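Local coordinates for protein mannan endo-1,4-beta-mannosidase (Mytilus edulis, PDB 2C0H) that hydrolyses beta-1,4-mannosidic linkages at random along the backbones of mannans, galactomannans and glucomannans, at residues V262-W267 / E274-H279; G293-E298 / E306-W311; R33-N38 / R94-A99. The protein carries 3 engineered substitutions. All blocks are in the same frame, centred on the assembly; numbering follows the deposited sequence.

Interaction 1 of 3, residues V262-W267 / E274-H279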
loop_
_atom_site.group_PDB
_atom_site.type_symbol
_atom_site.label_atom_id
_atom_site.label_comp_id
_atom_site.label_asym_id
_atom_site.label_seq_id
_atom_site.Cartn_x
_atom_site.Cartn_y
_atom_site.Cartn_z
ATOM N N VAL A 262 -6.163 -0.322 4.581
ATOM C CA VAL A 262 -7.434 0.312 4.260
ATOM C C VAL A 262 -7.316 1.805 4.461
ATOM O O VAL A 262 -6.625 2.254 5.358
ATOM C CB VAL A 262 -8.618 -0.226 5.105
ATOM C CG1 VAL A 262 -8.471 0.153 6.586
ATOM C CG2 VAL A 262 -9.939 0.262 4.570
ATOM N N HIS A 263 -8.006 2.553 3.613
ATOM C CA HIS A 263 -8.028 3.996 3.714
ATOM C C HIS A 263 -9.360 4.462 4.309
ATOM O O HIS A 263 -10.395 3.798 4.160
ATOM C CB HIS A 263 -7.810 4.584 2.327
ATOM C CG HIS A 263 -6.562 4.085 1.655
ATOM N ND1 HIS A 263 -6.318 4.272 0.311
ATOM C CD2 HIS A 263 -5.498 3.401 2.138
ATOM C CE1 HIS A 263 -5.154 3.728 0.002
ATOM N NE2 HIS A 263 -4.635 3.193 1.091
ATOM N N THR A 264 -9.359 5.594 5.009
ATOM C CA THR A 264 -10.626 6.055 5.581
ATOM C C THR A 264 -10.664 7.567 5.740
ATOM O O THR A 264 -9.728 8.183 6.276
ATOM C CB THR A 264 -10.925 5.304 6.911
ATOM O OG1 THR A 264 -12.240 5.621 7.405
ATOM C CG2 THR A 264 -9.882 5.616 7.924
ATOM N N TYR A 265 -11.729 8.148 5.196
ATOM C CA TYR A 265 -11.982 9.585 5.245
ATOM C C TYR A 265 -13.445 9.814 5.603
ATOM O O TYR A 265 -14.312 9.032 5.211
ATOM C CB TYR A 265 -11.683 10.204 3.884
ATOM C CG TYR A 265 -10.251 10.047 3.411
ATOM C CD1 TYR A 265 -9.253 10.911 3.842
ATOM C CD2 TYR A 265 -9.897 9.056 2.509
ATOM C CE1 TYR A 265 -7.944 10.798 3.413
ATOM C CE2 TYR A 265 -8.590 8.941 2.060
ATOM C CZ TYR A 265 -7.608 9.810 2.517
ATOM O OH TYR A 265 -6.292 9.760 2.100
ATOM N N ASP A 266 -13.721 10.871 6.360
ATOM C CA ASP A 266 -15.094 11.191 6.737
ATOM C C ASP A 266 -15.878 11.774 5.555
ATOM O O ASP A 266 -15.313 12.028 4.490
ATOM C CB ASP A 266 -15.127 12.131 7.949
ATOM C CG ASP A 266 -14.653 13.544 7.633
ATOM O OD1 ASP A 266 -14.342 13.859 6.474
ATOM O OD2 ASP A 266 -14.573 14.356 8.575
ATOM N N TRP A 267 -17.176 11.959 5.751
ATOM C CA TRP A 267 -18.024 12.607 4.756
ATOM C C TRP A 267 -18.984 13.507 5.502
ATOM O O TRP A 267 -19.666 13.049 6.402
ATOM C CB TRP A 267 -18.795 11.581 3.938
ATOM C CG TRP A 267 -19.693 12.229 2.932
ATOM C CD1 TRP A 267 -21.058 12.207 2.910
ATOM C CD2 TRP A 267 -19.284 13.038 1.827
ATOM N NE1 TRP A 267 -21.523 12.941 1.846
ATOM C CE2 TRP A 267 -20.455 13.463 1.165
ATOM C CE3 TRP A 267 -18.040 13.449 1.333
ATOM C CZ2 TRP A 267 -20.418 14.269 0.025
ATOM C CZ3 TRP A 267 -18.005 14.249 0.200
ATOM C CH2 TRP A 267 -19.187 14.652 -0.439
ATOM N N GLU A 274 -18.811 1.728 8.398
ATOM C CA GLU A 274 -17.750 0.813 7.975
ATOM C C GLU A 274 -16.330 1.227 8.400
ATOM O O GLU A 274 -15.391 0.418 8.328
ATOM C CB GLU A 274 -17.808 0.604 6.450
ATOM C CG GLU A 274 -17.136 1.676 5.600
ATOM C CD GLU A 274 -17.922 2.960 5.472
ATOM O OE1 GLU A 274 -19.109 3.000 5.865
ATOM O OE2 GLU A 274 -17.329 3.940 4.965
ATOM N N SER A 275 -16.139 2.471 8.838
ATOM C CA SER A 275 -14.788 2.972 9.109
ATOM C C SER A 275 -14.055 2.264 10.255
ATOM O O SER A 275 -14.654 2.021 11.297
ATOM C CB SER A 275 -14.813 4.466 9.440
ATOM O OG SER A 275 -13.524 4.908 9.835
ATOM N N PRO A 276 -12.753 1.961 10.072
ATOM C CA PRO A 276 -11.946 1.434 11.175
ATOM C C PRO A 276 -11.823 2.375 12.366
ATOM O O PRO A 276 -11.428 1.927 13.429
ATOM C CB PRO A 276 -10.575 1.170 10.549
ATOM C CG PRO A 276 -10.572 1.845 9.243
ATOM C CD PRO A 276 -11.975 2.046 8.820
ATOM N N PHE A 277 -12.141 3.656 12.209
ATOM C CA PHE A 277 -12.175 4.539 13.381
ATOM C C PHE A 277 -13.478 4.468 14.201
ATOM O O PHE A 277 -13.600 5.164 15.219
ATOM C CB PHE A 277 -11.854 5.988 12.971
ATOM C CG PHE A 277 -10.413 6.195 12.565
ATOM C CD1 PHE A 277 -9.372 6.097 13.486
ATOM C CD2 PHE A 277 -10.076 6.488 11.249
ATOM C CE1 PHE A 277 -8.047 6.264 13.106
ATOM C CE2 PHE A 277 -8.748 6.671 10.874
ATOM C CZ PHE A 277 -7.729 6.552 11.791
ATOM N N LYS A 278 -14.434 3.635 13.788
ATOM C CA LYS A 278 -15.694 3.431 14.533
ATOM C C LYS A 278 -15.768 2.063 15.218
ATOM O O LYS A 278 -16.751 1.766 15.924
ATOM C CB LYS A 278 -16.897 3.586 13.600
ATOM C CG LYS A 278 -17.069 4.981 12.991
ATOM C CD LYS A 278 -17.136 6.095 14.040
ATOM C CE LYS A 278 -18.257 5.903 15.038
ATOM N NZ LYS A 278 -18.367 7.087 15.954
ATOM N N HIS A 279 -14.734 1.248 15.028
ATOM C CA HIS A 279 -14.716 -0.124 15.541
ATOM C C HIS A 279 -13.303 -0.561 15.894
ATOM O O HIS A 279 -12.320 -0.015 15.382
ATOM C CB HIS A 279 -15.253 -1.101 14.481
ATOM C CG HIS A 279 -16.620 -0.772 13.977
ATOM N ND1 HIS A 279 -17.768 -1.123 14.650
ATOM C CD2 HIS A 279 -17.020 -0.116 12.864
ATOM C CE1 HIS A 279 -18.819 -0.693 13.975
ATOM N NE2 HIS A 279 -18.390 -0.079 12.885
HETATM O O HOH W 1 -14.340 4.898 5.712
#
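Thr264 and Ser275 meet through their hydroxyl groups, with OG1 of Thr264 2.8 Å from OG of Ser275 in a hydrogen bond that either could donate. The threonine oxygen is turned anti to its own nitrogen (chi1 -173°), which brings it to the serine and also to a water 2.8 Å from Thr264 OG1. That water donates a longer bond of 3.2 Å to Glu274 OE2, a carboxylate oxygen with a further partner in Asn227. The buried hydroxyl of Thr264 thus has two partners, Ser275 OG and the water.

Ser275 has a second duty inside its own segment: its OG accepts from Phe277 N at 3.0 Å, with an angle of 156° at the hydrogen. This is an ST turn, and it overlaps a type I beta turn from Ser275 to Lys278 in which Pro276, with its fixed phi, suits the second position. With an alanine in place of Ser275, Thr264 OG1 would probably lose its protein mate and Phe277 N its side-chain acceptor, leaving the start of the turn freer to shift.

Apolar contacts lie beside these polar bonds. CG2 of Thr264 comes obliquely to the Phe277 ring, close at 3.3 Å from CE2, so the two branches of one threonine serve the hydroxyl bonds and the aromatic ring separately. Val262 CG1 lies 3.8 Å from Pro276 CG, one small branched side chain against a rigid ring, and Ile292 of strand 290-294 touches both Thr264 and Pro276.

The Tyr265 side chain starts out away from the turn, and its OH is hydrogen-bonded to Glu294 OE1. The arrangement is that of a loop folding back on the C-terminal end of a strand in a TIM barrel, the end where family 5 glycosidases carry their substrate-binding residues, probably including Tyr265.

Interaction 2 of 3, residues G293-E298 / E306-W311; sequences GEFNQE and ESMFEW
The shortest polar bonds within the two segments, 2.9 Å from Glu310 N to Glu306 O and equally from Trp311 N to Ser307 O, wind the helical turn that presents Met308 and Phe309 to Phe295. Across the contact itself the chemistry is apolar. The Phe295 ring sends its CZ edge over one face of Phe309, 3.8 Å from CE2 and offset toward the rim. With centroids 5.4 Å apart and planes at 69°, the pair is edge-to-face, setting ring hydrogens against a pi cloud.

Met308 works along another part of the same ring. Its chain runs extended and then bends at the last torsion (chi3 90°), which carries CE to 3.7 Å from Phe295 CD1. The sulfur SD lies 5.2 Å from the Phe295 centroid, at the ring's edge, a Met-aromatic contact. An unbranched, flexible side chain suits this place, because it can also reach the backbone beyond: CE packs against Asn296 O.

The Asn296 side chain leaves the backbone away from the helix; its OD1 is hydrogen-bonded to His299 ND1 and its ND2 to Trp323 O. Phe295 and Phe309 both continue onto Ala320 and Thr322 of strand 319-322. The contact is therefore the packing within a beta-alpha-beta unit of the TIM barrel, helix 305-314 against the chain just beyond Glu294, the probable nucleophile.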
loop_
_atom_site.group_PDB
_atom_site.type_symbol
_atom_site.label_atom_id
_atom_site.label_comp_id
_atom_site.label_asym_id
_atom_site.label_seq_id
_atom_site.Cartn_x
_atom_site.Cartn_y
_atom_site.Cartn_z
ATOM N N GLY A 293 -3.883 2.905 6.158
ATOM C CA GLY A 293 -2.833 3.365 5.263
ATOM C C GLY A 293 -2.967 4.768 4.725
ATOM O O GLY A 293 -2.022 5.260 4.138
ATOM N N GLU A 294 -4.139 5.375 4.927
ATOM C CA GLU A 294 -4.353 6.803 4.603
ATOM C C GLU A 294 -5.443 7.345 5.518
ATOM O O GLU A 294 -6.490 6.705 5.672
ATOM C CB GLU A 294 -4.841 7.007 3.163
ATOM C CG GLU A 294 -3.857 6.652 2.059
ATOM C CD GLU A 294 -4.352 7.017 0.666
ATOM O OE1 GLU A 294 -5.398 7.707 0.546
ATOM O OE2 GLU A 294 -3.695 6.605 -0.329
ATOM N N PHE A 295 -5.188 8.508 6.116
ATOM C CA PHE A 295 -6.190 9.246 6.892
ATOM C C PHE A 295 -5.569 10.596 7.186
ATOM O O PHE A 295 -4.353 10.762 7.061
ATOM C CB PHE A 295 -6.524 8.538 8.212
ATOM C CG PHE A 295 -5.375 8.448 9.170
ATOM C CD1 PHE A 295 -5.209 9.372 10.217
ATOM C CD2 PHE A 295 -4.430 7.432 9.043
ATOM C CE1 PHE A 295 -4.158 9.275 11.080
ATOM C CE2 PHE A 295 -3.362 7.341 9.911
ATOM C CZ PHE A 295 -3.215 8.253 10.940
ATOM N N ASN A 296 -6.391 11.547 7.637
ATOM C CA ASN A 296 -5.849 12.781 8.222
ATOM C C ASN A 296 -6.906 13.492 9.066
ATOM O O ASN A 296 -8.091 13.191 9.009
ATOM C CB ASN A 296 -5.241 13.731 7.166
ATOM C CG ASN A 296 -6.189 14.071 6.037
ATOM O OD1 ASN A 296 -7.340 14.471 6.245
ATOM N ND2 ASN A 296 -5.705 13.923 4.803
ATOM N N GLN A 297 -6.425 14.404 9.893
ATOM C CA GLN A 297 -7.275 15.157 10.814
ATOM C C GLN A 297 -8.275 16.034 10.061
ATOM O O GLN A 297 -9.401 16.242 10.512
ATOM C CB GLN A 297 -6.366 15.994 11.690
ATOM C CG GLN A 297 -7.019 16.796 12.751
ATOM C CD GLN A 297 -6.007 17.643 13.476
ATOM O OE1 GLN A 297 -4.959 17.159 13.941
ATOM N NE2 GLN A 297 -6.291 18.932 13.550
ATOM N N GLU A 298 -7.875 16.528 8.902
ATOM C CA GLU A 298 -8.755 17.368 8.099
ATOM C C GLU A 298 -10.036 16.636 7.664
ATOM O O GLU A 298 -11.083 17.259 7.455
ATOM C CB GLU A 298 -7.977 17.931 6.903
ATOM C CG GLU A 298 -6.909 18.996 7.270
ATOM C CD GLU A 298 -5.597 18.461 7.882
ATOM O OE1 GLU A 298 -5.404 17.233 8.014
ATOM O OE2 GLU A 298 -4.713 19.285 8.231
ATOM N N GLU A 306 -3.475 13.099 17.138
ATOM C CA GLU A 306 -3.090 12.258 18.272
ATOM C C GLU A 306 -4.124 11.154 18.552
ATOM O O GLU A 306 -3.746 9.991 18.780
ATOM C CB GLU A 306 -2.921 13.118 19.533
ATOM C CG GLU A 306 -1.780 14.084 19.483
ATOM C CD GLU A 306 -2.199 15.485 19.072
ATOM O OE1 GLU A 306 -3.123 15.622 18.226
ATOM O OE2 GLU A 306 -1.582 16.446 19.595
ATOM N N SER A 307 -5.413 11.513 18.570
ATOM C CA SER A 307 -6.502 10.550 18.825
ATOM C C SER A 307 -6.601 9.491 17.741
ATOM O O SER A 307 -6.909 8.347 18.045
ATOM C CB SER A 307 -7.848 11.256 18.953
ATOM O OG SER A 307 -7.930 11.958 20.205
ATOM N N MET A 308 -6.332 9.876 16.503
ATOM C CA MET A 308 -6.406 8.930 15.388
ATOM C C MET A 308 -5.236 7.923 15.491
ATOM O O MET A 308 -5.447 6.710 15.363
ATOM C CB MET A 308 -6.419 9.682 14.058
ATOM C CG MET A 308 -7.654 10.588 13.888
ATOM S SD MET A 308 -7.723 11.533 12.353
ATOM C CE MET A 308 -8.601 10.368 11.344
ATOM N N PHE A 309 -4.019 8.398 15.732
ATOM C CA PHE A 309 -2.856 7.486 15.967
ATOM C C PHE A 309 -3.127 6.602 17.201
ATOM O O PHE A 309 -2.859 5.394 17.184
ATOM C CB PHE A 309 -1.542 8.262 16.102
ATOM C CG PHE A 309 -0.874 8.578 14.788
ATOM C CD1 PHE A 309 0.061 7.712 14.241
ATOM C CD2 PHE A 309 -1.139 9.753 14.128
ATOM C CE1 PHE A 309 0.677 7.990 13.040
ATOM C CE2 PHE A 309 -0.487 10.068 12.937
ATOM C CZ PHE A 309 0.425 9.170 12.387
ATOM N N GLU A 310 -3.693 7.186 18.255
ATOM C CA GLU A 310 -4.019 6.420 19.461
ATOM C C GLU A 310 -5.022 5.308 19.217
ATOM O O GLU A 310 -4.859 4.197 19.750
ATOM C CB GLU A 310 -4.562 7.335 20.565
ATOM C CG GLU A 310 -4.779 6.634 21.917
ATOM C CD GLU A 310 -3.498 6.362 22.677
ATOM O OE1 GLU A 310 -2.415 6.793 22.221
ATOM O OE2 GLU A 310 -3.571 5.710 23.749
ATOM N N TRP A 311 -6.076 5.603 18.453
ATOM C CA TRP A 311 -7.106 4.604 18.125
ATOM C C TRP A 311 -6.451 3.441 17.379
ATOM O O TRP A 311 -6.625 2.277 17.760
ATOM C CB TRP A 311 -8.248 5.204 17.300
ATOM C CG TRP A 311 -9.389 4.240 17.086
ATOM C CD1 TRP A 311 -9.530 3.352 16.058
ATOM C CD2 TRP A 311 -10.535 4.059 17.929
ATOM N NE1 TRP A 311 -10.688 2.643 16.204
ATOM C CE2 TRP A 311 -11.327 3.047 17.346
ATOM C CE3 TRP A 311 -10.958 4.642 19.125
ATOM C CZ2 TRP A 311 -12.526 2.614 17.917
ATOM C CZ3 TRP A 311 -12.146 4.224 19.683
ATOM C CH2 TRP A 311 -12.920 3.217 19.087
#

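Interaction 3 of 3, residues R33-N38 / R94-A99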
loop_
_atom_site.group_PDB
_atom_site.type_symbol
_atom_site.label_atom_id
_atom_site.label_comp_id
_atom_site.label_asym_id
_atom_site.label_seq_id
_atom_site.Cartn_x
_atom_site.Cartn_y
_atom_site.Cartn_z
ATOM N N ARG A 33 7.601 10.316 -11.500
ATOM C CA ARG A 33 8.906 10.609 -12.080
ATOM C C ARG A 33 9.959 10.838 -10.974
ATOM O O ARG A 33 10.765 11.771 -11.043
ATOM C CB ARG A 33 8.778 11.839 -12.996
ATOM C CG ARG A 33 7.866 11.633 -14.171
ATOM C CD ARG A 33 7.784 12.864 -15.076
ATOM N NE ARG A 33 6.685 12.728 -16.030
ATOM C CZ ARG A 33 6.742 12.096 -17.202
ATOM N NH1 ARG A 33 7.863 11.513 -17.625
ATOM N NH2 ARG A 33 5.653 12.047 -17.963
ATOM N N ASP A 34 9.972 9.960 -9.971
ATOM C CA ASP A 34 10.880 10.108 -8.831
ATOM C C ASP A 34 12.099 9.170 -8.853
ATOM O O ASP A 34 13.093 9.442 -8.183
ATOM C CB ASP A 34 10.110 9.918 -7.521
ATOM C CG ASP A 34 9.342 11.154 -7.101
ATOM O OD1 ASP A 34 9.913 12.258 -7.209
ATOM O OD2 ASP A 34 8.201 11.022 -6.627
ATOM N N PHE A 35 12.004 8.050 -9.577
ATOM C CA PHE A 35 13.057 7.037 -9.608
ATOM C C PHE A 35 13.287 6.584 -11.048
ATOM O O PHE A 35 12.340 6.517 -11.823
ATOM C CB PHE A 35 12.660 5.829 -8.737
ATOM C CG PHE A 35 12.396 6.190 -7.295
ATOM C CD1 PHE A 35 13.430 6.232 -6.375
ATOM C CD2 PHE A 35 11.127 6.528 -6.880
ATOM C CE1 PHE A 35 13.195 6.580 -5.056
ATOM C CE2 PHE A 35 10.888 6.889 -5.550
ATOM C CZ PHE A 35 11.921 6.909 -4.655
ATOM N N GLY A 36 14.534 6.270 -11.380
ATOM C CA GLY A 36 14.926 5.940 -12.747
ATOM C C GLY A 36 15.236 7.191 -13.542
ATOM O O GLY A 36 14.811 8.288 -13.177
ATOM N N HIS A 37 15.989 7.037 -14.629
ATOM C CA HIS A 37 16.370 8.173 -15.473
ATOM C C HIS A 37 17.036 9.296 -14.669
ATOM O O HIS A 37 16.833 10.485 -14.948
ATOM C CB HIS A 37 15.146 8.676 -16.262
ATOM C CG HIS A 37 14.457 7.599 -17.043
ATOM N ND1 HIS A 37 15.021 7.021 -18.160
ATOM C CD2 HIS A 37 13.271 6.975 -16.856
ATOM C CE1 HIS A 37 14.209 6.091 -18.631
ATOM N NE2 HIS A 37 13.138 6.044 -17.861
ATOM N N ASN A 38 17.835 8.912 -13.675
ATOM C CA ASN A 38 18.558 9.853 -12.819
ATOM C C ASN A 38 17.623 10.858 -12.136
ATOM O O ASN A 38 18.021 11.988 -11.866
ATOM C CB ASN A 38 19.635 10.582 -13.633
ATOM C CG ASN A 38 20.718 9.643 -14.139
ATOM O OD1 ASN A 38 21.504 9.104 -13.355
ATOM N ND2 ASN A 38 20.760 9.436 -15.453
ATOM N N ARG A 94 17.980 2.148 -4.486
ATOM C CA ARG A 94 18.972 1.762 -3.486
ATOM C C ARG A 94 19.536 2.978 -2.761
ATOM O O ARG A 94 19.758 2.911 -1.565
ATOM C CB ARG A 94 20.102 0.932 -4.108
ATOM C CG ARG A 94 20.756 -0.001 -3.128
ATOM C CD ARG A 94 21.951 -0.704 -3.719
ATOM N NE ARG A 94 21.614 -1.671 -4.770
ATOM C CZ ARG A 94 21.125 -2.891 -4.549
ATOM N NH1 ARG A 94 20.846 -3.311 -3.318
ATOM N NH2 ARG A 94 20.896 -3.705 -5.574
ATOM N N ALA A 95 19.749 4.089 -3.471
ATOM C CA ALA A 95 20.284 5.302 -2.825
ATOM C C ALA A 95 19.289 5.811 -1.795
ATOM O O ALA A 95 19.686 6.233 -0.709
ATOM C CB ALA A 95 20.594 6.375 -3.832
ATOM N N TYR A 96 18.009 5.799 -2.155
ATOM C CA TYR A 96 16.938 6.211 -1.237
ATOM C C TYR A 96 16.875 5.284 -0.040
ATOM O O TYR A 96 16.768 5.726 1.097
ATOM C CB TYR A 96 15.575 6.280 -1.950
ATOM C CG TYR A 96 14.409 6.727 -1.080
ATOM C CD1 TYR A 96 14.511 7.854 -0.262
ATOM C CD2 TYR A 96 13.190 6.063 -1.110
ATOM C CE1 TYR A 96 13.436 8.264 0.523
ATOM C CE2 TYR A 96 12.118 6.476 -0.330
ATOM C CZ TYR A 96 12.245 7.580 0.486
ATOM O OH TYR A 96 11.158 7.986 1.256
ATOM N N LEU A 97 16.939 3.984 -0.291
ATOM C CA LEU A 97 16.947 3.021 0.812
ATOM C C LEU A 97 18.142 3.224 1.768
ATOM O O LEU A 97 17.981 3.061 2.976
ATOM C CB LEU A 97 16.885 1.578 0.271
ATOM C CG LEU A 97 15.538 1.181 -0.346
ATOM C CD1 LEU A 97 15.721 -0.103 -1.167
ATOM C CD2 LEU A 97 14.430 0.995 0.702
ATOM N N HIS A 98 19.317 3.589 1.242
ATOM C CA HIS A 98 20.494 3.851 2.090
ATOM C C HIS A 98 20.262 5.093 2.939
ATOM O O HIS A 98 20.623 5.100 4.107
ATOM C CB HIS A 98 21.773 4.024 1.283
ATOM C CG HIS A 98 22.292 2.764 0.669
ATOM N ND1 HIS A 98 21.865 1.508 1.039
ATOM C CD2 HIS A 98 23.226 2.577 -0.290
ATOM C CE1 HIS A 98 22.511 0.599 0.325
ATOM N NE2 HIS A 98 23.339 1.223 -0.491
ATOM N N ALA A 99 19.656 6.125 2.364
ATOM C CA ALA A 99 19.281 7.320 3.138
ATOM C C ALA A 99 18.282 7.000 4.252
ATOM O O ALA A 99 18.424 7.471 5.386
ATOM C CB ALA A 99 18.721 8.390 2.206
#
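In this TIM barrel the loop that follows strand 17-25 reaches across to helix 89-102, and a single aromatic pair, Phe35 and Tyr96, makes the contact. Phe35 offers the edge of its ring: CZ lies 3.9 Å from Tyr96 CD2, while CE1 is as close, 3.9 Å, to Tyr96 CB, which sits in the plane of the phenylalanine ring. The two rings cross obliquely, their centroids 5.8 Å apart and their planes at 47°.

Tyr96 leaves the helix with CG opposite its own nitrogen (chi1 -179°), and this swing brings CB and the ring atom CD2 against Phe35. The ring also meets Phe47 of helix 40-56. Phe35 in turn rests on Val64 and Leu66 of strand 61-68, so the pair fills part of the layer between barrel strands and helices.

Gly36 follows directly, with backbone angles at which a side chain would collide with the carbonyl oxygen of Phe35; its nitrogen is hydrogen-bonded to Asp92 OD2 of the same helix 89-102.

Between Phe35 and Tyr96 nothing polar is exchanged, and the contact is small, with 76 Å² buried between the segments. Flat, bulky rings suit such an oblique, purely apolar meeting: the pair is held by shape and hydrophobic burial, while the bond from Gly36 to Asp92 adds a directional tie between loop and helix.

Interactions 1 and 2 are neighbours, their centres 10 Å apart, on adjacent parallel strands of the barrel. Val262 O accepts from Gly293 N at 2.9 Å, and Tyr265 OH lies 2.7 Å from Glu294 OE1, a probable hydrogen bond joining a likely substrate-binding residue to the likely nucleophile. Away from the site they touch again, Phe277 CE1 packing 3.5 Å from Met308 O. Interaction 3 stands apart, its centre 33 Å from that of interaction 1, on the opposite side of the chain's centre, and 29 Å from that of interaction 2. Yet its Phe35 side chain is about 8 Å from that of Trp65, another probable substrate-binding residue.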